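Local coordinates for histidine acid phosphatase (Bifidobacterium longum subsp. infantis, PDB 6RXD), which probably removes phosphate groups from inositol polyphosphates such as phytate, and from 2,3-bisphosphoglycerate, as a member of the histidine acid phosphatase family, at residues A[396-399]-A[400-404]; A[187-190]-A[191-194]; A[57-60]-A[61-64]; A[51-54]-A[55-58]. All blocks are in the same frame, centred on the assembly; numbering follows the deposited sequence. Where two conformers were deposited one is given.

Overall arrangement
The four contacts form two clusters within one elongated chain. Interactions 1 and 2 lie near its middle, their centres 10 Å apart, and they touch: Thr402 OG1 makes a weak hydrogen bond to Leu188 O, 3.3 Å away, and Thr402, His399 and Glu401 pack on Phe190, Tyr189 and His191. Residues 399-401 spell the His-Ala-Glu signature expected at the active site of this phosphatase type. Interactions 3 and 4 share Ala57 and Leu58 on helix 55-69 and join through Arg61 NH1 and Tyr53 OH, 3.1 Å apart. The clusters stay separate, with interactions 1 and 4 about 11 Å apart at their nearest atoms. A bound zinc ion lies about 14 Å from the side chain of Asp56 in interaction 4.

Interaction 1 of 4, residues A[396-399]-A[400-404]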
ATOM      1  N   ARG A 396      12.870   3.897  -3.197  1.00 12.65           N
ATOM      2  CA  ARG A 396      11.801   4.880  -2.998  1.00 11.95           C
ATOM      3  C   ARG A 396      10.713   4.320  -2.098  1.00 16.35           C
ATOM      4  O   ARG A 396      10.402   3.126  -2.171  1.00 11.90           O
ATOM      5  CB  ARG A 396      11.143   5.238  -4.339  1.00 11.85           C
ATOM      6  CG  ARG A 396      12.075   5.738  -5.438  1.00 14.67           C
ATOM      7  CD  ARG A 396      11.320   5.724  -6.748  1.00 12.19           C
ATOM      8  NE  ARG A 396      12.122   6.145  -7.903  1.00 14.66           N
ATOM      9  CZ  ARG A 396      12.857   5.324  -8.643  1.00 16.42           C
ATOM     10  NH1 ARG A 396      12.914   4.031  -8.352  1.00 15.03           N
ATOM     11  NH2 ARG A 396      13.538   5.800  -9.683  1.00 16.89           N
ATOM     12  N   PHE A 397      10.122   5.196  -1.283  1.00 13.79           N
ATOM     13  CA  PHE A 397       9.124   4.799  -0.287  1.00 12.69           C
ATOM     14  C   PHE A 397       7.916   5.708  -0.351  1.00 12.80           C
ATOM     15  O   PHE A 397       8.048   6.927  -0.323  1.00 13.90           O
ATOM     16  CB  PHE A 397       9.756   4.798   1.111  1.00 12.36           C
ATOM     17  CG  PHE A 397      10.899   3.846   1.210  1.00 10.87           C
ATOM     18  CD1 PHE A 397      10.690   2.540   1.619  1.00 12.30           C
ATOM     19  CD2 PHE A 397      12.170   4.224   0.772  1.00 11.93           C
ATOM     20  CE1 PHE A 397      11.729   1.632   1.650  1.00 14.68           C
ATOM     21  CE2 PHE A 397      13.218   3.323   0.795  1.00 15.89           C
ATOM     22  CZ  PHE A 397      13.005   2.027   1.229  1.00 15.06           C
ATOM     23  N   ALA A 398       6.734   5.107  -0.468  1.00 12.73           N
ATOM     24  CA  ALA A 398       5.537   5.871  -0.782  1.00 11.37           C
ATOM     25  C   ALA A 398       4.277   5.191  -0.254  1.00 12.89           C
ATOM     26  O   ALA A 398       4.260   4.706   0.873  1.00 13.42           O
ATOM     27  CB  ALA A 398       5.450   6.120  -2.303  1.00 14.83           C
ATOM     28  N   HIS A 399       3.233   5.134  -1.076  1.00 12.27           N
ATOM     29  CA  HIS A 399       1.879   4.866  -0.581  1.00  9.96           C
ATOM     30  C   HIS A 399       1.056   3.940  -1.457  1.00 11.16           C
ATOM     31  O   HIS A 399       1.407   3.674  -2.607  1.00 12.71           O
ATOM     32  CB  HIS A 399       1.145   6.205  -0.450  1.00 14.49           C
ATOM     33  CG  HIS A 399       1.930   7.223   0.303  1.00 15.21           C
ATOM     34  ND1 HIS A 399       1.805   7.394   1.663  1.00 14.89           N
ATOM     35  CD2 HIS A 399       2.903   8.075  -0.103  1.00 15.89           C
ATOM     36  CE1 HIS A 399       2.661   8.322   2.064  1.00 18.02           C
ATOM     37  NE2 HIS A 399       3.336   8.749   1.013  1.00 16.94           N
ATOM     38  N   ALA A 400      -0.069   3.469  -0.927  1.00 11.57           N
ATOM     39  CA  ALA A 400      -0.994   2.698  -1.753  1.00  9.85           C
ATOM     40  C   ALA A 400      -1.465   3.535  -2.927  1.00 12.40           C
ATOM     41  O   ALA A 400      -1.712   3.013  -4.019  1.00 12.70           O
ATOM     42  CB  ALA A 400      -2.181   2.236  -0.928  1.00 11.93           C
ATOM     43  N   GLU A 401      -1.592   4.840  -2.698  1.00 12.30           N
ATOM     44  CA  GLU A 401      -2.014   5.759  -3.745  1.00 12.89           C
ATOM     45  C   GLU A 401      -0.957   5.902  -4.829  1.00 13.67           C
ATOM     46  O   GLU A 401      -1.231   6.444  -5.903  1.00 14.01           O
ATOM     47  CB  GLU A 401      -2.335   7.138  -3.147  1.00 13.63           C
ATOM     48  CG  GLU A 401      -3.645   7.194  -2.354  1.00 20.09           C
ATOM     49  CD  GLU A 401      -3.569   6.522  -0.982  1.00 27.77           C
ATOM     50  OE1 GLU A 401      -4.641   6.232  -0.418  1.00 33.22           O
ATOM     51  OE2 GLU A 401      -2.455   6.292  -0.454  1.00 20.07           O
ATOM     52  N   THR A 402       0.256   5.445  -4.528  1.00 11.19           N
ATOM     53  CA  THR A 402       1.336   5.401  -5.512  1.00 10.33           C
ATOM     54  C   THR A 402       1.329   4.058  -6.223  1.00 12.99           C
ATOM     55  O   THR A 402       1.432   3.987  -7.447  1.00 13.04           O
ATOM     56  CB  THR A 402       2.691   5.624  -4.815  1.00 11.01           C
ATOM     57  OG1 THR A 402       2.556   6.701  -3.882  1.00 12.07           O
ATOM     58  CG2 THR A 402       3.784   5.974  -5.810  1.00 11.86           C
ATOM     59  N   MET A 403       1.221   2.984  -5.446  1.00 12.60           N
ATOM     60  CA  MET A 403       1.305   1.633  -5.997  1.00 10.48           C
ATOM     61  C   MET A 403       0.121   1.242  -6.887  1.00  9.96           C
ATOM     62  O   MET A 403       0.319   0.640  -7.940  1.00 11.94           O
ATOM     63  CB  MET A 403       1.482   0.601  -4.870  1.00 11.63           C
ATOM     64  CG  MET A 403       1.608  -0.839  -5.379  1.00 12.33           C
ATOM     65  SD  MET A 403       3.056  -1.107  -6.447  1.00 14.99           S
ATOM     66  CE  MET A 403       4.378  -1.065  -5.241  1.00 15.98           C
ATOM     67  N   MET A 404      -1.100   1.582  -6.481  1.00  9.98           N
ATOM     68  CA  MET A 404      -2.265   1.149  -7.253  1.00  9.90           C
ATOM     69  C   MET A 404      -2.239   1.677  -8.690  1.00  9.24           C
ATOM     70  O   MET A 404      -2.417   0.914  -9.631  1.00 11.79           O
ATOM     71  CB  MET A 404      -3.571   1.507  -6.537  1.00 10.95           C
ATOM     72  CG  MET A 404      -3.773   0.685  -5.288  1.00 11.93           C
ATOM     73  SD  MET A 404      -5.353   1.010  -4.492  1.00 14.90           S
ATOM     74  CE  MET A 404      -4.969   2.490  -3.604  1.00 22.90           C
TER
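His399 O receives two backbone N-H groups, from Thr402 and from Met403. Met403 N, at 2.9 Å from His399 O, comes in within the carbonyl plane and makes the straighter bond, whereas Thr402 N approaches from above that plane. In return Thr402 OG1 accepts the N-H of His399 over 3.3 Å, with a bent angle of 140° at the hydrogen. The hydroxyl gets there because chi1 of -44° sets OG1 beside the threonine's own backbone N and puts CG2 opposite that N, still against Ala398 CB. Ala398 CB also presses on the hydroxyl, 3.3 Å from Thr402 OG1. His399 is the N-cap of helix 400-410 and Thr402 its N3 residue, which gives the N3 half of a capping box where strand 391-398 turns into the helix; this same corner carries the His-Ala-Glu tripeptide characteristic of MINPP-type histidine phosphatases. The histidine ring does not cap the helix: its NE2 is hydrogen-bonded to Ser138 OG, and Thr402 OG1 sits at the ring edge, 4.0 Å from His399 CD2. Glu401 folds back at chi2 (75°), which brings OE2 to 3.6 Å from His399 CB while OE1 forms a salt bridge with Lys357. A valine in place of Thr402 would probably leave His399 N without this acceptor and Leu188 O without its weak hydroxyl partner. Further out, the histidine ring meets Tyr189 edge-to-face, and Thr402 and Met403 pack on Met42 of strand 34-44.

Interaction 2 of 4, residues A[187-190]-A[191-194]; sequences TLYF and HKVQ
With chi1 of 60°, His191 tucks its ring between its own backbone N and carbonyl carbon, back over the side chain of Tyr189, whose chi1 of -145° turns the phenol to meet it. The result is an edge-to-face pair with centroids 4.3 Å apart and planes at 54°. His191 CE1 is the atom that points in, standing over the centre of the tyrosine ring; its shortest approach is 3.5 Å, to Tyr189 CD2. Lys192 runs extended past the phenol and brings its CD to 3.9 Å from Tyr189 CE1, while at the edge of the same ring Gln194 O lies near the plane, 3.4 Å from Tyr189 CE1. The backbone makes this possible: a type I beta turn from Tyr189 to Lys192 follows the end of helix 185-188 and puts the two rings on one flank of the bend. Outside the turn, Lys201 NZ donates to both Tyr189 O and Lys192 O. Phe190 packs against Leu374, Thr402 and Pro405, so the turn is wedged against helices 372-386 and 400-410. One water takes a hydrogen bond from Lys192 NZ and also bonds Tyr189 OH and His191 NE2, the last at 2.8 Å and in the imidazole plane. A second water joins His191 ND1, at 2.9 Å, weakly to Phe190 N and lies over the centre of the Phe190 ring. Each imidazole nitrogen thus has a water partner, which probably restrains the ring's rotation, and the C-H at CE1, lying between them, is probably polarised enough to suit the tyrosine's pi cloud.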
ATOM      1  N   THR A 187       7.187  12.177  -7.930  1.00 14.42           N
ATOM      2  CA  THR A 187       7.167  10.773  -8.343  1.00 14.62           C
ATOM      3  C   THR A 187       6.550   9.863  -7.291  1.00 16.25           C
ATOM      4  O   THR A 187       6.182   8.737  -7.600  1.00 14.52           O
ATOM      5  CB  THR A 187       8.571  10.241  -8.670  1.00 16.22           C
ATOM      6  OG1 THR A 187       9.369  10.254  -7.486  1.00 16.27           O
ATOM      7  CG2 THR A 187       9.248  11.081  -9.757  1.00 15.89           C
ATOM      8  N   LEU A 188       6.444  10.341  -6.054  1.00 12.26           N
ATOM      9  CA  LEU A 188       5.950   9.500  -4.974  1.00 16.59           C
ATOM     10  C   LEU A 188       4.700  10.047  -4.278  1.00 16.95           C
ATOM     11  O   LEU A 188       4.227   9.471  -3.300  1.00 14.04           O
ATOM     12  CB  LEU A 188       7.058   9.253  -3.945  1.00 14.25           C
ATOM     13  CG  LEU A 188       8.360   8.669  -4.522  1.00 13.33           C
ATOM     14  CD1 LEU A 188       9.455   8.641  -3.457  1.00 15.96           C
ATOM     15  CD2 LEU A 188       8.128   7.263  -5.066  1.00 11.75           C
ATOM     16  N   TYR A 189       4.172  11.154  -4.786  1.00 13.36           N
ATOM     17  CA  TYR A 189       2.910  11.691  -4.282  1.00 13.73           C
ATOM     18  C   TYR A 189       2.229  12.455  -5.413  1.00 16.89           C
ATOM     19  O   TYR A 189       1.759  13.579  -5.231  1.00 16.40           O
ATOM     20  CB  TYR A 189       3.165  12.608  -3.084  1.00 14.99           C
ATOM     21  CG  TYR A 189       2.100  12.566  -2.007  1.00 12.22           C
ATOM     22  CD1 TYR A 189       1.168  13.597  -1.878  1.00 14.16           C
ATOM     23  CD2 TYR A 189       2.041  11.514  -1.103  1.00 14.02           C
ATOM     24  CE1 TYR A 189       0.208  13.569  -0.879  1.00 17.47           C
ATOM     25  CE2 TYR A 189       1.080  11.476  -0.097  1.00 16.84           C
ATOM     26  CZ  TYR A 189       0.175  12.510   0.009  1.00 18.73           C
ATOM     27  OH  TYR A 189      -0.779  12.472   0.996  1.00 23.90           O
ATOM     28  N   PHE A 190       2.176  11.823  -6.585  1.00 15.73           N
ATOM     29  CA  PHE A 190       1.691  12.475  -7.800  1.00 14.47           C
ATOM     30  C   PHE A 190       0.180  12.637  -7.833  1.00 15.15           C
ATOM     31  O   PHE A 190      -0.358  13.268  -8.745  1.00 16.13           O
ATOM     32  CB  PHE A 190       2.156  11.700  -9.050  1.00 12.49           C
ATOM     33  CG  PHE A 190       2.041  10.198  -8.920  1.00 13.28           C
ATOM     34  CD1 PHE A 190       0.790   9.570  -8.901  1.00 14.42           C
ATOM     35  CD2 PHE A 190       3.182   9.420  -8.824  1.00 13.01           C
ATOM     36  CE1 PHE A 190       0.689   8.179  -8.771  1.00 12.57           C
ATOM     37  CE2 PHE A 190       3.089   8.034  -8.691  1.00 11.94           C
ATOM     38  CZ  PHE A 190       1.841   7.417  -8.669  1.00 12.93           C
ATOM     39  N   HIS A 191      -0.502  12.082  -6.837  1.00 14.18           N
ATOM     40  CA  HIS A 191      -1.961  12.012  -6.856  1.00 15.33           C
ATOM     41  C   HIS A 191      -2.608  13.239  -6.211  1.00 19.08           C
ATOM     42  O   HIS A 191      -3.823  13.406  -6.268  1.00 18.00           O
ATOM     43  CB  HIS A 191      -2.440  10.720  -6.181  1.00 16.99           C
ATOM     44  CG  HIS A 191      -2.006  10.596  -4.752  1.00 15.01           C
ATOM     45  ND1 HIS A 191      -0.695  10.391  -4.386  1.00 15.80           N
ATOM     46  CD2 HIS A 191      -2.716  10.687  -3.603  1.00 17.14           C
ATOM     47  CE1 HIS A 191      -0.617  10.341  -3.062  1.00 15.85           C
ATOM     48  NE2 HIS A 191      -1.827  10.522  -2.566  1.00 16.77           N
ATOM     49  N   LYS A 192      -1.795  14.099  -5.605  1.00 16.51           N
ATOM     50  CA  LYS A 192      -2.328  15.288  -4.920  1.00 14.79           C
ATOM     51  C   LYS A 192      -1.491  16.510  -5.176  1.00 17.57           C
ATOM     52  O   LYS A 192      -0.278  16.416  -5.353  1.00 20.05           O
ATOM     53  CB  LYS A 192      -2.398  15.061  -3.410  1.00 19.28           C
ATOM     54  CG  LYS A 192      -3.600  14.261  -2.971  1.00 31.53           C
ATOM     55  CD  LYS A 192      -3.626  14.088  -1.469  1.00 35.57           C
ATOM     56  CE  LYS A 192      -4.855  13.304  -1.039  1.00 43.04           C
ATOM     57  NZ  LYS A 192      -4.700  12.759   0.339  1.00 47.25           N
ATOM     58  N   VAL A 193      -2.140  17.671  -5.170  1.00 18.20           N
ATOM     59  CA  VAL A 193      -1.423  18.927  -5.322  1.00 17.21           C
ATOM     60  C   VAL A 193      -0.643  19.240  -4.053  1.00 19.39           C
ATOM     61  O   VAL A 193       0.498  19.710  -4.106  1.00 20.99           O
ATOM     62  CB  VAL A 193      -2.387  20.076  -5.676  1.00 20.70           C
ATOM     63  CG1 VAL A 193      -1.709  21.442  -5.501  1.00 21.29           C
ATOM     64  CG2 VAL A 193      -2.900  19.913  -7.103  1.00 20.52           C
ATOM     65  N   GLN A 194      -1.259  18.960  -2.908  1.00 20.31           N
ATOM     66  CA  GLN A 194      -0.634  19.216  -1.618  1.00 23.82           C
ATOM     67  C   GLN A 194       0.364  18.123  -1.256  1.00 22.32           C
ATOM     68  O   GLN A 194      -0.016  16.962  -1.087  1.00 23.44           O
ATOM     69  CB  GLN A 194      -1.697  19.315  -0.518  1.00 22.96           C
ATOM     70  CG  GLN A 194      -2.708  20.436  -0.714  1.00 27.37           C
ATOM     71  CD  GLN A 194      -3.645  20.206  -1.885  1.00 25.31           C
ATOM     72  OE1 GLN A 194      -3.998  19.065  -2.202  1.00 27.00           O
ATOM     73  NE2 GLN A 194      -4.043  21.294  -2.547  1.00 22.62           N
TER
HETATM   74  O   HOH W   1      -2.833  10.480   0.050  1.00 32.58           O
HETATM   75  O   HOH W   2      -0.939  15.915   1.424  1.00 38.18           O
HETATM   76  O   HOH W   3       1.477   8.817  -5.490  1.00 17.14           O

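Interaction 3 of 4, residues A[57-60]-A[61-64]; sequences ALLM and RMAE
Helix 55-69 carries this contact, a regular alpha-helical stretch reinforced by an i to i+3 salt bridge. Each N-H from Arg61 to Glu64 bonds the carbonyl four residues back; Arg61 N to Ala57 O, at 3.0 Å, lies in the carbonyl plane. The arginine bends at chi2 and chi3 (-68° and 84°), folding its guanidinium back along the helix so that one face lies over Ala57 O and Met60 CB. Its side-on edge then grips Glu64 with two nearly straight bonds: NE to OE1 at 2.9 Å, and NH2 to OE2 at 2.9 Å. Both oxygens lie in the guanidinium plane, although they are met from above the carboxylate's own plane. NH1, turned away from the acid, bonds Tyr53 OH, and the arginine also packs on Trp264. A leucine in place of Arg61 would probably leave the Glu64 carboxylate without its mate and free to turn. Elsewhere on the helix Met60 and Leu59 face helix 75-95, and Met62 extends toward Phe249. Met62 runs alongside Leu59 in the same direction, with Met62 SD 4.1 Å from Leu59 CD2.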
ATOM      1  N   ALA A  57     -13.230   3.717  18.965  1.00 13.38           N
ATOM      2  CA  ALA A  57     -14.021   4.606  19.809  1.00 11.39           C
ATOM      3  C   ALA A  57     -15.510   4.333  19.631  1.00 13.90           C
ATOM      4  O   ALA A  57     -16.244   4.131  20.605  1.00 13.49           O
ATOM      5  CB  ALA A  57     -13.713   6.060  19.480  1.00 13.56           C
ATOM      6  N   LEU A  58     -15.958   4.348  18.379  1.00 13.55           N
ATOM      7  CA  LEU A  58     -17.385   4.241  18.102  1.00 11.92           C
ATOM      8  C   LEU A  58     -17.948   2.904  18.555  1.00 12.57           C
ATOM      9  O   LEU A  58     -19.068   2.836  19.080  1.00 12.86           O
ATOM     10  CB  LEU A  58     -17.666   4.463  16.610  1.00 10.42           C
ATOM     11  CG  LEU A  58     -17.560   5.911  16.124  1.00 13.42           C
ATOM     12  CD1 LEU A  58     -17.531   5.969  14.609  1.00 16.41           C
ATOM     13  CD2 LEU A  58     -18.729   6.712  16.665  1.00 13.10           C
ATOM     14  N   LEU A  59     -17.183   1.830  18.353  1.00 11.48           N
ATOM     15  CA  LEU A  59     -17.664   0.528  18.763  1.00  9.21           C
ATOM     16  C   LEU A  59     -17.711   0.387  20.285  1.00 12.21           C
ATOM     17  O   LEU A  59     -18.572  -0.307  20.813  1.00 13.09           O
ATOM     18  CB  LEU A  59     -16.864  -0.597  18.104  1.00  9.07           C
ATOM     19  CG  LEU A  59     -17.160  -0.810  16.612  1.00 11.09           C
ATOM     20  CD1 LEU A  59     -16.189  -1.821  16.060  1.00 14.18           C
ATOM     21  CD2 LEU A  59     -18.602  -1.295  16.392  1.00 13.00           C
ATOM     22  N   MET A  60     -16.800   1.053  20.993  1.00 12.02           N
ATOM     23  CA  MET A  60     -16.915   1.107  22.458  1.00 12.91           C
ATOM     24  C   MET A  60     -18.122   1.922  22.922  1.00 11.21           C
ATOM     25  O   MET A  60     -18.766   1.560  23.898  1.00 13.47           O
ATOM     26  CB  MET A  60     -15.638   1.641  23.121  1.00 12.44           C
ATOM     27  CG  MET A  60     -15.620   1.454  24.648  1.00 15.14           C
ATOM     28  SD  MET A  60     -15.543  -0.297  25.101  1.00 15.36           S
ATOM     29  CE  MET A  60     -13.779  -0.556  25.242  1.00 15.62           C
ATOM     30  N   ARG A  61     -18.447   3.017  22.236  1.00 10.66           N
ATOM     31  CA  ARG A  61     -19.662   3.751  22.592  1.00 13.88           C
ATOM     32  C   ARG A  61     -20.891   2.862  22.383  1.00 11.53           C
ATOM     33  O   ARG A  61     -21.817   2.862  23.198  1.00 13.31           O
ATOM     34  CB  ARG A  61     -19.794   5.043  21.762  1.00 14.07           C
ATOM     35  CG  ARG A  61     -18.587   5.986  21.851  1.00 11.74           C
ATOM     36  CD  ARG A  61     -18.425   6.615  23.248  1.00 17.52           C
ATOM     37  NE  ARG A  61     -17.697   5.743  24.180  1.00 19.27           N
ATOM     38  CZ  ARG A  61     -16.373   5.589  24.189  1.00 20.91           C
ATOM     39  NH1 ARG A  61     -15.608   6.238  23.314  1.00 16.92           N
ATOM     40  NH2 ARG A  61     -15.805   4.778  25.075  1.00 19.84           N
ATOM     41  N   MET A  62     -20.884   2.075  21.310  1.00 12.33           N
ATOM     42  CA  MET A  62     -21.983   1.151  21.039  1.00 11.45           C
ATOM     43  C   MET A  62     -22.048   0.088  22.136  1.00 12.03           C
ATOM     44  O   MET A  62     -23.136  -0.274  22.615  1.00 13.37           O
ATOM     45  CB  MET A  62     -21.780   0.500  19.662  1.00 13.98           C
ATOM     46  CG  MET A  62     -22.867  -0.475  19.244  1.00 13.34           C
ATOM     47  SD  MET A  62     -22.528  -1.067  17.570  1.00 15.45           S
ATOM     48  CE  MET A  62     -24.001  -2.038  17.269  1.00 15.79           C
ATOM     49  N   ALA A  63     -20.878  -0.380  22.561  1.00 14.51           N
ATOM     50  CA  ALA A  63     -20.790  -1.413  23.581  1.00 13.68           C
ATOM     51  C   ALA A  63     -21.343  -0.915  24.901  1.00 13.58           C
ATOM     52  O   ALA A  63     -22.017  -1.663  25.621  1.00 16.05           O
ATOM     53  CB  ALA A  63     -19.337  -1.870  23.748  1.00 14.29           C
ATOM     54  N   GLU A  64     -21.069   0.350  25.224  1.00 12.67           N
ATOM     55  CA  GLU A  64     -21.548   0.907  26.484  1.00 14.88           C
ATOM     56  C   GLU A  64     -23.079   0.967  26.500  1.00 16.43           C
ATOM     57  O   GLU A  64     -23.719   0.678  27.520  1.00 14.91           O
ATOM     58  CB  GLU A  64     -20.911   2.284  26.730  1.00 14.20           C
ATOM     59  CG  GLU A  64     -19.421   2.206  27.025  1.00 18.06           C
ATOM     60  CD  GLU A  64     -18.679   3.505  26.781  1.00 22.95           C
ATOM     61  OE1 GLU A  64     -19.273   4.454  26.224  1.00 24.98           O
ATOM     62  OE2 GLU A  64     -17.486   3.581  27.141  1.00 19.95           O
TER

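Interaction 4 of 4, residues A[51-54]-A[55-58]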
ATOM      1  N   SER A  51      -5.680   4.962  12.302  1.00 17.35           N
ATOM      2  CA  SER A  51      -5.298   6.332  11.969  0.55 15.99           C
ATOM      3  C   SER A  51      -5.687   7.303  13.081  1.00 16.11           C
ATOM      4  O   SER A  51      -5.025   8.321  13.292  1.00 16.76           O
ATOM      5  CB  SER A  51      -5.941   6.767  10.653  0.55 20.28           C
ATOM      6  OG  SER A  51      -7.350   6.726  10.744  0.55 22.71           O
ATOM      7  N   SER A  52      -6.762   6.980  13.797  1.00 14.48           N
ATOM      8  CA  SER A  52      -7.221   7.801  14.909  1.00 14.20           C
ATOM      9  C   SER A  52      -8.159   7.009  15.807  1.00 15.16           C
ATOM     10  O   SER A  52      -8.531   5.877  15.483  1.00 14.40           O
ATOM     11  CB  SER A  52      -7.941   9.048  14.390  1.00 20.34           C
ATOM     12  OG  SER A  52      -9.122   8.688  13.708  1.00 23.14           O
ATOM     13  N   TYR A  53      -8.508   7.597  16.949  1.00 13.84           N
ATOM     14  CA  TYR A  53      -9.463   7.005  17.875  1.00 13.21           C
ATOM     15  C   TYR A  53     -10.845   7.191  17.268  1.00 18.19           C
ATOM     16  O   TYR A  53     -11.468   8.253  17.404  1.00 15.39           O
ATOM     17  CB  TYR A  53      -9.334   7.682  19.248  1.00 13.39           C
ATOM     18  CG  TYR A  53     -10.199   7.104  20.355  1.00 14.32           C
ATOM     19  CD1 TYR A  53     -10.209   5.739  20.633  1.00 12.86           C
ATOM     20  CD2 TYR A  53     -10.989   7.934  21.137  1.00 14.69           C
ATOM     21  CE1 TYR A  53     -11.015   5.220  21.657  1.00 12.92           C
ATOM     22  CE2 TYR A  53     -11.780   7.435  22.153  1.00 15.58           C
ATOM     23  CZ  TYR A  53     -11.790   6.079  22.415  1.00 14.49           C
ATOM     24  OH  TYR A  53     -12.592   5.597  23.434  1.00 16.24           O
ATOM     25  N   LYS A  54     -11.316   6.160  16.575  1.00 12.97           N
ATOM     26  CA  LYS A  54     -12.480   6.309  15.706  1.00 12.81           C
ATOM     27  C   LYS A  54     -13.281   5.016  15.613  1.00 12.11           C
ATOM     28  O   LYS A  54     -14.355   4.915  16.215  1.00 13.71           O
ATOM     29  CB  LYS A  54     -12.045   6.785  14.313  1.00 15.81           C
ATOM     30  CG  LYS A  54     -13.205   6.988  13.342  1.00 16.12           C
ATOM     31  CD  LYS A  54     -12.728   7.481  11.965  1.00 19.32           C
ATOM     32  CE  LYS A  54     -11.876   6.438  11.253  1.00 24.20           C
ATOM     33  NZ  LYS A  54     -11.518   6.888   9.873  1.00 26.44           N
ATOM     34  N   TYR A  55     -12.774   4.037  14.864  1.00 14.64           N
ATOM     35  CA  TYR A  55     -13.469   2.756  14.732  1.00 10.64           C
ATOM     36  C   TYR A  55     -13.557   2.073  16.092  1.00 12.97           C
ATOM     37  O   TYR A  55     -14.596   1.508  16.464  1.00 13.49           O
ATOM     38  CB  TYR A  55     -12.729   1.836  13.760  1.00 11.18           C
ATOM     39  CG  TYR A  55     -12.737   2.311  12.316  1.00 12.66           C
ATOM     40  CD1 TYR A  55     -13.894   2.812  11.734  1.00 21.52           C
ATOM     41  CD2 TYR A  55     -11.576   2.273  11.550  1.00 15.54           C
ATOM     42  CE1 TYR A  55     -13.900   3.245  10.413  1.00 21.76           C
ATOM     43  CE2 TYR A  55     -11.568   2.707  10.231  1.00 18.06           C
ATOM     44  CZ  TYR A  55     -12.732   3.192   9.670  1.00 22.22           C
ATOM     45  OH  TYR A  55     -12.727   3.615   8.356  1.00 24.79           O
ATOM     46  N   ASP A  56     -12.451   2.112  16.826  1.00 12.85           N
ATOM     47  CA  ASP A  56     -12.427   1.561  18.173  1.00 10.97           C
ATOM     48  C   ASP A  56     -13.245   2.398  19.154  1.00 13.10           C
ATOM     49  O   ASP A  56     -13.905   1.856  20.046  1.00 14.77           O
ATOM     50  CB  ASP A  56     -10.978   1.365  18.676  1.00 12.81           C
ATOM     51  CG  ASP A  56     -10.115   2.630  18.579  1.00 17.78           C
ATOM     52  OD1 ASP A  56      -9.116   2.714  19.326  1.00 14.73           O
ATOM     53  OD2 ASP A  56     -10.387   3.528  17.755  1.00 13.87           O
ATOM     54  N   ALA A  57     -13.230   3.717  18.965  1.00 13.38           N
ATOM     55  CA  ALA A  57     -14.021   4.606  19.809  1.00 11.39           C
ATOM     56  C   ALA A  57     -15.510   4.333  19.631  1.00 13.90           C
ATOM     57  O   ALA A  57     -16.244   4.131  20.605  1.00 13.49           O
ATOM     58  CB  ALA A  57     -13.713   6.060  19.480  1.00 13.56           C
ATOM     59  N   LEU A  58     -15.958   4.348  18.379  1.00 13.55           N
ATOM     60  CA  LEU A  58     -17.385   4.241  18.102  1.00 11.92           C
ATOM     61  C   LEU A  58     -17.948   2.904  18.555  1.00 12.57           C
ATOM     62  O   LEU A  58     -19.068   2.836  19.080  1.00 12.86           O
ATOM     63  CB  LEU A  58     -17.666   4.463  16.610  1.00 10.42           C
ATOM     64  CG  LEU A  58     -17.560   5.911  16.124  1.00 13.42           C
ATOM     65  CD1 LEU A  58     -17.531   5.969  14.609  1.00 16.41           C
ATOM     66  CD2 LEU A  58     -18.729   6.712  16.665  1.00 13.10           C
TER
HETATM   67  O   HOH W   4     -10.041   4.021  13.988  1.00 15.96           O
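The ring of Tyr53 has the methyl of Ala57 centred over one face, CB being 3.4 Å from the ring centroid and only 6° off the normal, a close CH-pi contact. At the edge of that ring, in its plane, sits Asp56 OD1, 3.5 Å from Tyr53 CD1, with the carboxylate turned almost perpendicular to the ring. The Tyr55 ring has Lys54 over one face: CE lies 3.8 Å from its centroid in a second CH-pi contact. Lys54 starts out straight, then bends at chi3 (65°), which brings CE over the phenol and leaves NZ off-centre, 4.5 Å from the centroid, as a cation-pi partner. These groups surround the start of helix 55-69, where Lys54 is the N-cap residue. Its carbonyl opens the helical bonding, Leu58 N donating to Lys54 O at 2.8 Å. Its N-H is held by Asp56, whose OD2 lies 3.0 Å from Lys54 N and is met nearly end-on. A water bridges the first turn to the incoming loop, accepting from Tyr55 N and donating to Ser52 O. Beyond the two segments, Asp56 OD1 bonds Thr89 OG1 and Tyr97 OH, Tyr53 O takes a bond from Asn266 ND2, and Tyr55 lies against helix 301-317. The buried carboxylate therefore has both oxygens hydrogen-bonded, and since it also lies in the first turn, at the positive end of the helix dipole, its negative charge is probably stabilised there.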